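Local coordinates for protein putative transcriptional regulator (Clostridium difficile, PDB 3QI7) that is of unknown function but has a periplasmic-binding-protein-like fold, consistent with recognition of a small ligand such as a sugar, at residues A[299-310]-A[363-371]; A[99-107]-A[121-132]. All blocks are in the same frame, centred on the assembly; numbering follows the deposited sequence.

Interaction 1 of 2, residues A[299-310]-A[363-371]; sequences LGGYPMPMDAFL and SVILSQLIY
Antiparallel strand pairing at the carboxyl-terminal end of the chain passes here into side-chain packing of a helix start on a strand, within a periplasmic-binding-protein-like fold of two alpha/beta lobes. Strand 300-301 runs against the last residues, Gly301 and Leu369 forming a hydrogen-bonded pair. Gly301 N gives to Leu369 O at 2.9 Å, and Leu369 N returns a bond to Gly301 O at 3.0 Å. Two residues on, Tyr371 N bonds to Leu299 O. The Tyr371 ring packs by CD2 against Leu299 CB at 4.0 Å, and its hydroxyl is held by Asn283 of helix 279-292.

Further along, Leu366 wedges between two rings. Its CB sits over one face of Tyr302, offset toward the rim, while CD2 lies over the centre of one face of Phe309, 3.9 Å from the ring centroid. Phe309 has CG anti to its own N (chi1 180°), which carries the ring from helix 306-324 toward the strand. Phe309 CE2 also meets Val364 CG2, obliquely. The other Val364 branch, CG1, packs against Leu310 CD2 at 3.7 Å and, tightly, against the methyl CE of selenomethionine Met306 at 3.4 Å.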
ATOM      1  N   LEU A 299      12.036   8.331 -12.885  1.00 21.07           N
ATOM      2  CA  LEU A 299      11.151   7.237 -12.431  1.00 21.64           C
ATOM      3  C   LEU A 299      11.168   7.226 -10.922  1.00 20.49           C
ATOM      4  O   LEU A 299      12.258   7.288 -10.297  1.00 20.08           O
ATOM      5  CB  LEU A 299      11.662   5.872 -12.943  1.00 20.21           C
ATOM      6  CG  LEU A 299      11.872   5.688 -14.432  1.00 24.15           C
ATOM      7  CD1 LEU A 299      12.608   4.383 -14.753  1.00 18.96           C
ATOM      8  CD2 LEU A 299      10.516   5.770 -15.202  1.00 17.78           C
ATOM      9  N   GLY A 300       9.981   7.200 -10.327  1.00 21.07           N
ATOM     10  CA  GLY A 300       9.865   7.210  -8.874  1.00 20.00           C
ATOM     11  C   GLY A 300       8.940   6.163  -8.268  1.00 21.60           C
ATOM     12  O   GLY A 300       8.318   5.339  -8.960  1.00 20.45           O
ATOM     13  N   GLY A 301       8.837   6.228  -6.943  1.00 21.16           N
ATOM     14  CA  GLY A 301       8.036   5.281  -6.183  1.00 21.43           C
ATOM     15  C   GLY A 301       8.123   5.566  -4.686  1.00 20.47           C
ATOM     16  O   GLY A 301       8.322   6.720  -4.273  1.00 21.49           O
ATOM     17  N   TYR A 302       7.989   4.503  -3.910  1.00 19.43           N
ATOM     18  CA  TYR A 302       8.241   4.485  -2.471  1.00 19.94           C
ATOM     19  C   TYR A 302       9.369   3.485  -2.165  1.00 22.09           C
ATOM     20  O   TYR A 302       9.706   2.651  -3.005  1.00 25.32           O
ATOM     21  CB  TYR A 302       6.999   4.042  -1.700  1.00 20.29           C
ATOM     22  CG  TYR A 302       5.721   4.821  -1.880  1.00 20.13           C
ATOM     23  CD1 TYR A 302       5.732   6.203  -2.134  1.00 21.96           C
ATOM     24  CD2 TYR A 302       4.491   4.192  -1.714  1.00 23.20           C
ATOM     25  CE1 TYR A 302       4.550   6.923  -2.235  1.00 20.59           C
ATOM     26  CE2 TYR A 302       3.288   4.885  -1.829  1.00 22.47           C
ATOM     27  CZ  TYR A 302       3.315   6.254  -2.087  1.00 29.58           C
ATOM     28  OH  TYR A 302       2.122   6.950  -2.197  1.00 29.61           O
ATOM     29  N   PRO A 303       9.960   3.537  -0.952  1.00 22.70           N
ATOM     30  CA  PRO A 303      10.920   2.513  -0.556  1.00 25.87           C
ATOM     31  C   PRO A 303      10.344   1.091  -0.533  1.00 25.07           C
ATOM     32  O   PRO A 303      11.098   0.114  -0.657  1.00 24.29           O
ATOM     33  CB  PRO A 303      11.298   2.932   0.889  1.00 26.06           C
ATOM     34  CG  PRO A 303      11.079   4.332   0.919  1.00 26.95           C
ATOM     35  CD  PRO A 303       9.856   4.567   0.086  1.00 25.95           C
HETATM   36  N   MSE A 304       9.034   0.975  -0.326  1.00 23.73           N
HETATM   37  CA  MSE A 304       8.355  -0.327  -0.320  0.70 25.90           C
HETATM   38  C   MSE A 304       6.883  -0.167  -0.689  1.00 24.11           C
HETATM   39  O   MSE A 304       6.341   0.919  -0.553  1.00 24.47           O
HETATM   40  CB  MSE A 304       8.510  -1.050   1.042  0.70 26.12           C
HETATM   41  CG  MSE A 304       8.205  -0.256   2.298  0.70 28.82           C
HETATM   42 SE   MSE A 304       8.812  -1.117   3.980  0.52 24.70          SE
HETATM   43  CE  MSE A 304       8.045  -2.886   3.831  0.70 24.33           C
ATOM     44  N   PRO A 305       6.234  -1.249  -1.146  1.00 19.52           N
ATOM     45  CA  PRO A 305       4.833  -1.082  -1.486  1.00 19.83           C
ATOM     46  C   PRO A 305       3.994  -0.888  -0.255  1.00 18.41           C
ATOM     47  O   PRO A 305       4.350  -1.387   0.789  1.00 19.51           O
ATOM     48  CB  PRO A 305       4.444  -2.399  -2.131  1.00 21.36           C
ATOM     49  CG  PRO A 305       5.712  -3.294  -2.101  1.00 23.14           C
ATOM     50  CD  PRO A 305       6.691  -2.655  -1.229  1.00 22.47           C
HETATM   51  N   MSE A 306       2.890  -0.197  -0.393  1.00 19.17           N
HETATM   52  CA  MSE A 306       1.987  -0.010   0.745  1.00 20.78           C
HETATM   53  C   MSE A 306       1.378  -1.379   1.228  1.00 22.41           C
HETATM   54  O   MSE A 306       1.127  -1.585   2.436  1.00 19.53           O
HETATM   55  CB  MSE A 306       0.878   0.971   0.359  1.00 23.95           C
HETATM   56  CG  MSE A 306       1.290   2.431   0.379  1.00 30.91           C
HETATM   57 SE   MSE A 306       1.753   2.959   2.240  0.75 35.22          SE
HETATM   58  CE  MSE A 306       0.113   2.889   3.080  1.00 35.89           C
ATOM     59  N   ASP A 307       1.152  -2.301   0.293  1.00 22.14           N
ATOM     60  CA  ASP A 307       0.667  -3.647   0.625  1.00 25.07           C
ATOM     61  C   ASP A 307       1.608  -4.409   1.559  1.00 23.34           C
ATOM     62  O   ASP A 307       1.171  -5.326   2.265  1.00 25.12           O
ATOM     63  CB  ASP A 307       0.465  -4.509  -0.646  1.00 29.15           C
ATOM     64  CG  ASP A 307      -0.820  -4.160  -1.416  1.00 36.43           C
ATOM     65  OD1 ASP A 307      -1.577  -3.290  -0.957  1.00 35.90           O
ATOM     66  OD2 ASP A 307      -1.061  -4.766  -2.486  1.00 44.18           O
ATOM     67  N   ALA A 308       2.891  -4.068   1.537  1.00 17.89           N
ATOM     68  CA  ALA A 308       3.865  -4.608   2.493  1.00 18.92           C
ATOM     69  C   ALA A 308       4.071  -3.733   3.737  1.00 19.95           C
ATOM     70  O   ALA A 308       4.147  -4.229   4.861  1.00 20.97           O
ATOM     71  CB  ALA A 308       5.224  -4.889   1.793  1.00 19.13           C
ATOM     72  N   PHE A 309       4.131  -2.424   3.540  1.00 20.98           N
ATOM     73  CA  PHE A 309       4.337  -1.515   4.654  1.00 18.40           C
ATOM     74  C   PHE A 309       3.238  -1.528   5.715  1.00 19.41           C
ATOM     75  O   PHE A 309       3.555  -1.603   6.904  1.00 17.55           O
ATOM     76  CB  PHE A 309       4.599  -0.073   4.146  1.00 14.95           C
ATOM     77  CG  PHE A 309       4.816   0.906   5.240  1.00 17.62           C
ATOM     78  CD1 PHE A 309       6.020   0.944   5.926  1.00 15.26           C
ATOM     79  CD2 PHE A 309       3.770   1.753   5.652  1.00 19.04           C
ATOM     80  CE1 PHE A 309       6.221   1.867   6.974  1.00 18.59           C
ATOM     81  CE2 PHE A 309       3.950   2.674   6.679  1.00 21.25           C
ATOM     82  CZ  PHE A 309       5.167   2.713   7.365  1.00 16.65           C
ATOM     83  N   LEU A 310       1.968  -1.426   5.324  1.00 17.51           N
ATOM     84  CA  LEU A 310       0.903  -1.292   6.315  1.00 20.00           C
ATOM     85  C   LEU A 310       0.872  -2.494   7.270  1.00 21.21           C
ATOM     86  O   LEU A 310       0.891  -2.308   8.495  1.00 23.08           O
ATOM     87  CB  LEU A 310      -0.479  -1.049   5.682  1.00 20.73           C
ATOM     88  CG  LEU A 310      -0.647   0.321   5.017  1.00 21.90           C
ATOM     89  CD1 LEU A 310      -1.858   0.316   4.058  1.00 21.30           C
ATOM     90  CD2 LEU A 310      -0.714   1.471   6.081  1.00 27.43           C
ATOM     91  N   SER A 363      -3.884   8.128   7.972  1.00 21.14           N
ATOM     92  CA  SER A 363      -3.497   7.757   6.625  1.00 21.50           C
ATOM     93  C   SER A 363      -2.037   8.097   6.484  1.00 21.85           C
ATOM     94  O   SER A 363      -1.546   8.981   7.185  1.00 22.74           O
ATOM     95  CB  SER A 363      -4.360   8.428   5.567  1.00 25.30           C
ATOM     96  OG  SER A 363      -4.180   9.814   5.565  1.00 34.28           O
ATOM     97  N   VAL A 364      -1.350   7.411   5.578  1.00 17.78           N
ATOM     98  CA  VAL A 364       0.095   7.567   5.450  1.00 21.36           C
ATOM     99  C   VAL A 364       0.502   7.709   3.996  1.00 22.67           C
ATOM    100  O   VAL A 364      -0.110   7.104   3.128  1.00 23.54           O
ATOM    101  CB  VAL A 364       0.871   6.371   6.134  1.00 25.10           C
ATOM    102  CG1 VAL A 364       0.354   5.039   5.694  1.00 22.69           C
ATOM    103  CG2 VAL A 364       2.384   6.437   5.892  1.00 20.73           C
ATOM    104  N   ILE A 365       1.517   8.531   3.749  1.00 21.31           N
ATOM    105  CA  ILE A 365       2.185   8.621   2.457  1.00 22.35           C
ATOM    106  C   ILE A 365       3.642   8.432   2.792  1.00 19.87           C
ATOM    107  O   ILE A 365       4.129   9.074   3.706  1.00 20.31           O
ATOM    108  CB  ILE A 365       2.032  10.028   1.764  1.00 22.87           C
ATOM    109  CG1 ILE A 365       0.556  10.355   1.461  1.00 28.20           C
ATOM    110  CG2 ILE A 365       2.901  10.105   0.463  1.00 23.15           C
ATOM    111  CD1 ILE A 365      -0.132   9.426   0.480  1.00 31.49           C
ATOM    112  N   LEU A 366       4.331   7.557   2.084  1.00 16.83           N
ATOM    113  CA  LEU A 366       5.775   7.363   2.338  1.00 18.88           C
ATOM    114  C   LEU A 366       6.601   8.393   1.580  1.00 20.45           C
ATOM    115  O   LEU A 366       6.134   8.948   0.590  1.00 18.96           O
ATOM    116  CB  LEU A 366       6.205   5.953   1.900  1.00 21.33           C
ATOM    117  CG  LEU A 366       5.500   4.856   2.678  1.00 22.66           C
ATOM    118  CD1 LEU A 366       5.925   3.465   2.138  1.00 21.01           C
ATOM    119  CD2 LEU A 366       5.818   4.994   4.176  1.00 19.30           C
ATOM    120  N   SER A 367       7.821   8.630   2.050  1.00 21.38           N
ATOM    121  CA  SER A 367       8.765   9.487   1.363  1.00 21.40           C
ATOM    122  C   SER A 367       9.055   8.955  -0.009  1.00 21.21           C
ATOM    123  O   SER A 367       8.988   7.766  -0.268  1.00 21.40           O
ATOM    124  CB  SER A 367      10.083   9.633   2.117  1.00 25.67           C
ATOM    125  OG  SER A 367       9.931  10.541   3.184  1.00 30.56           O
ATOM    126  N   GLN A 368       9.358   9.885  -0.893  1.00 19.89           N
ATOM    127  CA  GLN A 368       9.615   9.596  -2.275  1.00 18.04           C
ATOM    128  C   GLN A 368      10.925   8.841  -2.436  1.00 19.72           C
ATOM    129  O   GLN A 368      11.924   9.161  -1.818  1.00 19.71           O
ATOM    130  CB  GLN A 368       9.712  10.908  -3.059  1.00 21.28           C
ATOM    131  CG  GLN A 368       9.922  10.697  -4.532  1.00 18.63           C
ATOM    132  CD  GLN A 368      10.095  11.997  -5.292  1.00 23.84           C
ATOM    133  OE1 GLN A 368      10.793  12.890  -4.842  1.00 21.21           O
ATOM    134  NE2 GLN A 368       9.541  12.058  -6.482  1.00 20.85           N
ATOM    135  N   LEU A 369      10.932   7.882  -3.346  1.00 20.49           N
ATOM    136  CA  LEU A 369      12.186   7.304  -3.819  1.00 20.87           C
ATOM    137  C   LEU A 369      12.280   7.590  -5.295  1.00 20.79           C
ATOM    138  O   LEU A 369      11.314   7.360  -6.023  1.00 19.27           O
ATOM    139  CB  LEU A 369      12.202   5.791  -3.533  1.00 22.75           C
ATOM    140  CG  LEU A 369      13.397   5.031  -4.138  1.00 27.48           C
ATOM    141  CD1 LEU A 369      14.704   5.420  -3.413  1.00 29.67           C
ATOM    142  CD2 LEU A 369      13.158   3.522  -4.068  1.00 29.14           C
ATOM    143  N   ILE A 370      13.415   8.136  -5.741  1.00 20.96           N
ATOM    144  CA  ILE A 370      13.631   8.351  -7.173  1.00 22.84           C
ATOM    145  C   ILE A 370      14.732   7.387  -7.588  1.00 21.08           C
ATOM    146  O   ILE A 370      15.767   7.309  -6.958  1.00 22.43           O
ATOM    147  CB  ILE A 370      13.993   9.827  -7.521  1.00 23.95           C
ATOM    148  CG1 ILE A 370      12.848  10.789  -7.135  1.00 26.64           C
ATOM    149  CG2 ILE A 370      14.290   9.956  -9.002  1.00 25.32           C
ATOM    150  CD1 ILE A 370      13.235  12.251  -7.105  1.00 30.46           C
ATOM    151  N   TYR A 371      14.450   6.584  -8.589  1.00 21.33           N
ATOM    152  CA  TYR A 371      15.420   5.599  -9.083  1.00 23.52           C
ATOM    153  C   TYR A 371      16.630   6.258  -9.733  1.00 27.20           C
ATOM    154  O   TYR A 371      16.506   7.266 -10.434  1.00 23.36           O
ATOM    155  CB  TYR A 371      14.716   4.625 -10.044  1.00 22.82           C
ATOM    156  CG  TYR A 371      13.747   3.735  -9.316  1.00 20.01           C
ATOM    157  CD1 TYR A 371      14.200   2.849  -8.342  1.00 21.23           C
ATOM    158  CD2 TYR A 371      12.383   3.800  -9.556  1.00 24.24           C
ATOM    159  CE1 TYR A 371      13.334   2.004  -7.662  1.00 19.53           C
ATOM    160  CE2 TYR A 371      11.495   3.003  -8.830  1.00 21.91           C
ATOM    161  CZ  TYR A 371      11.981   2.113  -7.890  1.00 23.70           C
ATOM    162  OH  TYR A 371      11.115   1.314  -7.224  1.00 23.11           O
ATOM    163  OXT TYR A 371      17.762   5.758  -9.563  1.00 29.65           O
TER
HETATM  164  O   HOH W   1      14.773   7.427 -12.606  1.00 26.62           O

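Interaction 2 of 2, residues A[99-107]-A[121-132]; sequences GLLPALQKV and MGDDKNQLSQFV
Leu101 is the hub of the apolar centre, its two methyls splitting between different partners on segment 121-132. CD1 presses against Val132 CG2 at 3.4 Å, closer than ordinary carbon packing, and also meets Phe131 CB; CD2 lies on Gln127 CB at 3.6 Å, the two side chains crossing at about a right angle. The chi1 of -172° swings CG of Leu101 away from its own N and puts the fork of methyls between Gln127 and Val132. Next to it, Leu104 and selenomethionine Met121 meet tip to tip, CD1 to SE 3.5 Å, and the bend at chi3 of Met121 brings its methyl CE against Leu101 N.

Moving outward, Gln105 brings its amide over one face of the Phe131 ring, tilted, with NE2 3.3 Å above the ring centre and the amide and ring planes 38° apart.

At the polar edge, Asp123 OD2 takes a nearly straight bond from Gly99 N, 2.8 Å, met from above the carboxylate plane. Its other oxygen, OD1, is reached through a water that accepts from Leu100 N, so one carboxylate ties down two successive amides. Leu101 N is buried with no partner. A second water links Phe131 O and, weakly, Leu104 O.

Helical segments 101-107 and 125-131 run almost parallel, 13° apart, joined through strand 115-118 as in a Rossmann-like alpha/beta layer; Leu104 and Met121 also rest on Val93 of strand 88-94, and Leu100 on helix 72-80.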
ATOM      1  N   GLY A  99     -16.179  -5.996   4.888  1.00 31.42           N
ATOM      2  CA  GLY A  99     -17.012  -7.079   5.354  1.00 32.51           C
ATOM      3  C   GLY A  99     -16.632  -7.667   6.693  1.00 32.62           C
ATOM      4  O   GLY A  99     -17.464  -8.333   7.321  1.00 32.03           O
ATOM      5  N   LEU A 100     -15.388  -7.452   7.142  1.00 28.87           N
ATOM      6  CA  LEU A 100     -14.891  -8.183   8.309  1.00 29.19           C
ATOM      7  C   LEU A 100     -15.107  -7.423   9.622  1.00 29.94           C
ATOM      8  O   LEU A 100     -14.882  -7.968  10.716  1.00 30.74           O
ATOM      9  CB  LEU A 100     -13.412  -8.550   8.123  1.00 29.65           C
ATOM     10  CG  LEU A 100     -13.115  -9.414   6.885  1.00 30.17           C
ATOM     11  CD1 LEU A 100     -11.592  -9.489   6.630  1.00 31.63           C
ATOM     12  CD2 LEU A 100     -13.739 -10.832   7.004  1.00 28.75           C
ATOM     13  N   LEU A 101     -15.585  -6.191   9.536  1.00 28.93           N
ATOM     14  CA  LEU A 101     -15.760  -5.388  10.749  1.00 32.09           C
ATOM     15  C   LEU A 101     -16.590  -6.072  11.850  1.00 34.56           C
ATOM     16  O   LEU A 101     -16.192  -6.027  13.024  1.00 33.13           O
ATOM     17  CB  LEU A 101     -16.319  -3.997  10.412  1.00 33.28           C
ATOM     18  CG  LEU A 101     -16.385  -2.964  11.543  1.00 37.36           C
ATOM     19  CD1 LEU A 101     -15.044  -2.794  12.248  1.00 35.90           C
ATOM     20  CD2 LEU A 101     -16.865  -1.627  10.978  1.00 40.09           C
ATOM     21  N   PRO A 102     -17.727  -6.737  11.494  1.00 37.11           N
ATOM     22  CA  PRO A 102     -18.483  -7.400  12.575  1.00 38.04           C
ATOM     23  C   PRO A 102     -17.650  -8.393  13.365  1.00 36.91           C
ATOM     24  O   PRO A 102     -17.862  -8.543  14.577  1.00 35.33           O
ATOM     25  CB  PRO A 102     -19.642  -8.107  11.842  1.00 38.79           C
ATOM     26  CG  PRO A 102     -19.828  -7.292  10.577  1.00 39.80           C
ATOM     27  CD  PRO A 102     -18.400  -6.909  10.190  1.00 36.29           C
ATOM     28  N   ALA A 103     -16.688  -9.031  12.699  1.00 32.93           N
ATOM     29  CA  ALA A 103     -15.813  -9.980  13.367  1.00 34.36           C
ATOM     30  C   ALA A 103     -15.034  -9.312  14.505  1.00 34.96           C
ATOM     31  O   ALA A 103     -14.904  -9.876  15.600  1.00 34.38           O
ATOM     32  CB  ALA A 103     -14.838 -10.632  12.362  1.00 31.60           C
ATOM     33  N   LEU A 104     -14.494  -8.123  14.235  1.00 35.15           N
ATOM     34  CA  LEU A 104     -13.691  -7.437  15.227  1.00 32.66           C
ATOM     35  C   LEU A 104     -14.551  -6.847  16.352  1.00 32.17           C
ATOM     36  O   LEU A 104     -14.091  -6.741  17.490  1.00 32.54           O
ATOM     37  CB  LEU A 104     -12.820  -6.371  14.569  1.00 31.92           C
ATOM     38  CG  LEU A 104     -11.751  -6.924  13.603  1.00 30.57           C
ATOM     39  CD1 LEU A 104     -10.970  -5.816  12.957  1.00 28.22           C
ATOM     40  CD2 LEU A 104     -10.801  -7.878  14.275  1.00 27.91           C
ATOM     41  N   GLN A 105     -15.786  -6.473  16.050  1.00 33.37           N
ATOM     42  CA  GLN A 105     -16.698  -6.047  17.119  1.00 37.16           C
ATOM     43  C   GLN A 105     -16.972  -7.206  18.071  1.00 40.08           C
ATOM     44  O   GLN A 105     -17.003  -7.014  19.296  1.00 42.66           O
ATOM     45  CB  GLN A 105     -18.020  -5.520  16.556  1.00 37.20           C
ATOM     46  CG  GLN A 105     -17.938  -4.161  15.889  1.00 40.80           C
ATOM     47  CD  GLN A 105     -19.170  -3.869  15.062  1.00 49.69           C
ATOM     48  OE1 GLN A 105     -19.329  -4.407  13.967  1.00 50.05           O
ATOM     49  NE2 GLN A 105     -20.062  -3.027  15.588  1.00 44.29           N
ATOM     50  N   LYS A 106     -17.196  -8.401  17.521  1.00 40.14           N
ATOM     51  CA  LYS A 106     -17.513  -9.564  18.354  1.00 41.51           C
ATOM     52  C   LYS A 106     -16.308  -9.955  19.217  1.00 41.86           C
ATOM     53  O   LYS A 106     -16.472 -10.300  20.391  1.00 42.21           O
ATOM     54  CB  LYS A 106     -18.026 -10.746  17.514  1.00 42.66           C
ATOM     55  N   VAL A 107     -15.098  -9.871  18.657  1.00 39.85           N
ATOM     56  CA  VAL A 107     -13.894 -10.183  19.430  1.00 39.32           C
ATOM     57  C   VAL A 107     -13.734  -9.253  20.628  1.00 41.61           C
ATOM     58  O   VAL A 107     -13.387  -9.695  21.735  1.00 42.72           O
ATOM     59  CB  VAL A 107     -12.614 -10.080  18.597  1.00 37.46           C
ATOM     60  CG1 VAL A 107     -11.394 -10.290  19.509  1.00 31.20           C
ATOM     61  CG2 VAL A 107     -12.635 -11.085  17.485  1.00 39.39           C
HETATM   62  N   MSE A 121      -8.272  -2.060   6.201  1.00 22.47           N
HETATM   63  CA  MSE A 121      -9.520  -2.789   5.922  1.00 23.82           C
HETATM   64  C   MSE A 121     -10.358  -1.940   4.939  1.00 24.12           C
HETATM   65  O   MSE A 121     -10.165  -0.725   4.838  1.00 25.71           O
HETATM   66  CB  MSE A 121     -10.282  -3.094   7.210  1.00 23.80           C
HETATM   67  CG  MSE A 121      -9.691  -4.305   7.971  1.00 24.93           C
HETATM   68 SE   MSE A 121     -10.391  -4.502   9.800  0.75 29.15          SE
HETATM   69  CE  MSE A 121     -12.273  -4.929   9.422  1.00 30.43           C
ATOM     70  N   GLY A 122     -11.276  -2.578   4.220  1.00 25.87           N
ATOM     71  CA  GLY A 122     -12.024  -1.910   3.174  1.00 26.48           C
ATOM     72  C   GLY A 122     -13.313  -1.280   3.646  1.00 28.53           C
ATOM     73  O   GLY A 122     -14.019  -0.652   2.855  1.00 28.44           O
ATOM     74  N   ASP A 123     -13.630  -1.444   4.927  1.00 28.59           N
ATOM     75  CA  ASP A 123     -14.902  -0.940   5.469  1.00 31.29           C
ATOM     76  C   ASP A 123     -14.948   0.582   5.593  1.00 29.23           C
ATOM     77  O   ASP A 123     -13.929   1.263   5.555  1.00 28.98           O
ATOM     78  CB  ASP A 123     -15.197  -1.583   6.832  1.00 31.26           C
ATOM     79  CG  ASP A 123     -14.973  -3.098   6.821  1.00 39.26           C
ATOM     80  OD1 ASP A 123     -13.799  -3.529   6.871  1.00 33.38           O
ATOM     81  OD2 ASP A 123     -15.959  -3.858   6.743  1.00 32.96           O
ATOM     82  N   ASP A 124     -16.155   1.115   5.754  1.00 29.18           N
ATOM     83  CA  ASP A 124     -16.357   2.554   5.951  1.00 30.98           C
ATOM     84  C   ASP A 124     -15.391   3.088   7.039  1.00 27.99           C
ATOM     85  O   ASP A 124     -15.326   2.538   8.140  1.00 27.84           O
ATOM     86  CB  ASP A 124     -17.817   2.799   6.393  1.00 33.00           C
ATOM     87  CG  ASP A 124     -18.137   4.279   6.601  1.00 38.27           C
ATOM     88  OD1 ASP A 124     -17.521   4.916   7.476  1.00 41.18           O
ATOM     89  OD2 ASP A 124     -19.026   4.802   5.905  1.00 46.10           O
ATOM     90  N   LYS A 125     -14.670   4.153   6.725  1.00 27.66           N
ATOM     91  CA  LYS A 125     -13.578   4.618   7.581  1.00 28.83           C
ATOM     92  C   LYS A 125     -14.061   5.149   8.931  1.00 29.17           C
ATOM     93  O   LYS A 125     -13.374   5.050   9.943  1.00 27.09           O
ATOM     94  CB  LYS A 125     -12.771   5.680   6.868  1.00 28.51           C
ATOM     95  CG  LYS A 125     -11.874   5.107   5.763  1.00 30.53           C
ATOM     96  CD  LYS A 125     -11.333   6.205   4.857  1.00 31.91           C
ATOM     97  CE  LYS A 125     -10.623   5.598   3.640  1.00 35.00           C
ATOM     98  NZ  LYS A 125      -9.390   6.333   3.357  1.00 39.45           N
ATOM     99  N   ASN A 126     -15.238   5.749   8.932  1.00 29.31           N
ATOM    100  CA  ASN A 126     -15.832   6.218  10.178  1.00 29.19           C
ATOM    101  C   ASN A 126     -16.204   5.044  11.093  1.00 30.13           C
ATOM    102  O   ASN A 126     -16.024   5.092  12.314  1.00 27.88           O
ATOM    103  CB  ASN A 126     -17.052   7.090   9.876  1.00 33.52           C
ATOM    104  CG  ASN A 126     -16.665   8.388   9.201  1.00 37.03           C
ATOM    105  OD1 ASN A 126     -16.482   9.408   9.863  1.00 44.19           O
ATOM    106  ND2 ASN A 126     -16.467   8.341   7.893  1.00 47.92           N
ATOM    107  N   GLN A 127     -16.731   3.983  10.490  1.00 31.33           N
ATOM    108  CA  GLN A 127     -17.088   2.774  11.230  1.00 31.50           C
ATOM    109  C   GLN A 127     -15.837   2.103  11.781  1.00 32.07           C
ATOM    110  O   GLN A 127     -15.796   1.665  12.927  1.00 30.57           O
ATOM    111  CB  GLN A 127     -17.823   1.815  10.308  1.00 34.84           C
ATOM    112  CG  GLN A 127     -19.165   2.321   9.842  1.00 41.82           C
ATOM    113  CD  GLN A 127     -20.191   2.103  10.892  1.00 48.19           C
ATOM    114  OE1 GLN A 127     -20.512   0.954  11.224  1.00 57.56           O
ATOM    115  NE2 GLN A 127     -20.704   3.189  11.455  1.00 53.05           N
ATOM    116  N   LEU A 128     -14.801   2.026  10.952  1.00 27.79           N
ATOM    117  CA  LEU A 128     -13.514   1.520  11.412  1.00 28.12           C
ATOM    118  C   LEU A 128     -13.003   2.291  12.645  1.00 27.22           C
ATOM    119  O   LEU A 128     -12.517   1.695  13.615  1.00 25.17           O
ATOM    120  CB  LEU A 128     -12.487   1.607  10.283  1.00 23.67           C
ATOM    121  CG  LEU A 128     -12.555   0.577   9.150  1.00 28.31           C
ATOM    122  CD1 LEU A 128     -11.476   0.865   8.089  1.00 22.96           C
ATOM    123  CD2 LEU A 128     -12.373  -0.859   9.650  1.00 26.26           C
ATOM    124  N   SER A 129     -13.115   3.612  12.617  1.00 27.35           N
ATOM    125  CA  SER A 129     -12.612   4.430  13.723  0.50 27.12           C
ATOM    126  C   SER A 129     -13.372   4.136  15.017  1.00 28.81           C
ATOM    127  O   SER A 129     -12.765   4.064  16.105  1.00 26.91           O
ATOM    128  CB  SER A 129     -12.709   5.920  13.385  0.50 26.68           C
ATOM    129  OG  SER A 129     -12.405   6.727  14.517  0.50 25.05           O
ATOM    130  N   GLN A 130     -14.694   3.978  14.900  1.00 30.05           N
ATOM    131  CA  GLN A 130     -15.561   3.723  16.056  0.50 31.19           C
ATOM    132  C   GLN A 130     -15.248   2.360  16.679  1.00 31.85           C
ATOM    133  O   GLN A 130     -15.182   2.236  17.888  1.00 31.80           O
ATOM    134  CB  GLN A 130     -17.047   3.794  15.644  0.50 31.66           C
ATOM    135  CG  GLN A 130     -18.048   3.897  16.817  0.50 34.65           C
ATOM    136  CD  GLN A 130     -19.516   3.923  16.371  0.50 32.82           C
ATOM    137  OE1 GLN A 130     -19.833   4.178  15.212  0.50 29.79           O
ATOM    138  NE2 GLN A 130     -20.408   3.656  17.306  0.50 33.15           N
ATOM    139  N   PHE A 131     -15.035   1.342  15.839  1.00 29.20           N
ATOM    140  CA  PHE A 131     -15.066  -0.064  16.339  1.00 30.54           C
ATOM    141  C   PHE A 131     -13.733  -0.810  16.364  1.00 30.91           C
ATOM    142  O   PHE A 131     -13.670  -1.903  16.923  1.00 31.56           O
ATOM    143  CB  PHE A 131     -16.092  -0.889  15.538  1.00 29.82           C
ATOM    144  CG  PHE A 131     -17.503  -0.394  15.676  1.00 35.16           C
ATOM    145  CD1 PHE A 131     -18.132  -0.402  16.903  1.00 37.17           C
ATOM    146  CD2 PHE A 131     -18.196   0.091  14.567  1.00 38.17           C
ATOM    147  CE1 PHE A 131     -19.441   0.069  17.032  1.00 40.20           C
ATOM    148  CE2 PHE A 131     -19.497   0.564  14.683  1.00 36.90           C
ATOM    149  CZ  PHE A 131     -20.124   0.550  15.915  1.00 39.30           C
ATOM    150  N   VAL A 132     -12.693  -0.239  15.759  1.00 28.25           N
ATOM    151  CA  VAL A 132     -11.357  -0.860  15.725  1.00 26.56           C
ATOM    152  C   VAL A 132     -10.370   0.078  16.409  1.00 26.91           C
ATOM    153  O   VAL A 132     -10.424   1.308  16.200  1.00 26.80           O
ATOM    154  CB  VAL A 132     -10.926  -1.163  14.254  1.00 26.98           C
ATOM    155  CG1 VAL A 132      -9.533  -1.790  14.199  1.00 21.88           C
ATOM    156  CG2 VAL A 132     -11.983  -2.052  13.545  1.00 23.11           C
TER
HETATM  157  O   HOH W   2     -13.056  -6.005   5.979  1.00 25.55           O
HETATM  158  O   HOH W   3     -12.387  -4.099  17.319  1.00 33.81           O

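Overall arrangement
Both contacts belong to the same mixed sheet system but hold different parts of it. Interaction 2 packs two successive helices beside the parallel strands 88-94 and 115-118. Its centre lies about 19 Å from the centre of the chain; the centre of interaction 1 is nearer the middle, about 8 Å from the centre of the chain, where strand 361-370 runs on toward the C-terminus. The centres of interactions 1 and 2 are about 26 Å apart and their nearest atoms about 6 Å apart, without touching. The sheet provides the bridge: strand 134-137, which follows helix 125-131, pairs in parallel with strand 361-370, and Val364 bonds to Gly137 through the backbone. In sequence, interaction 2 closes before interaction 1 opens.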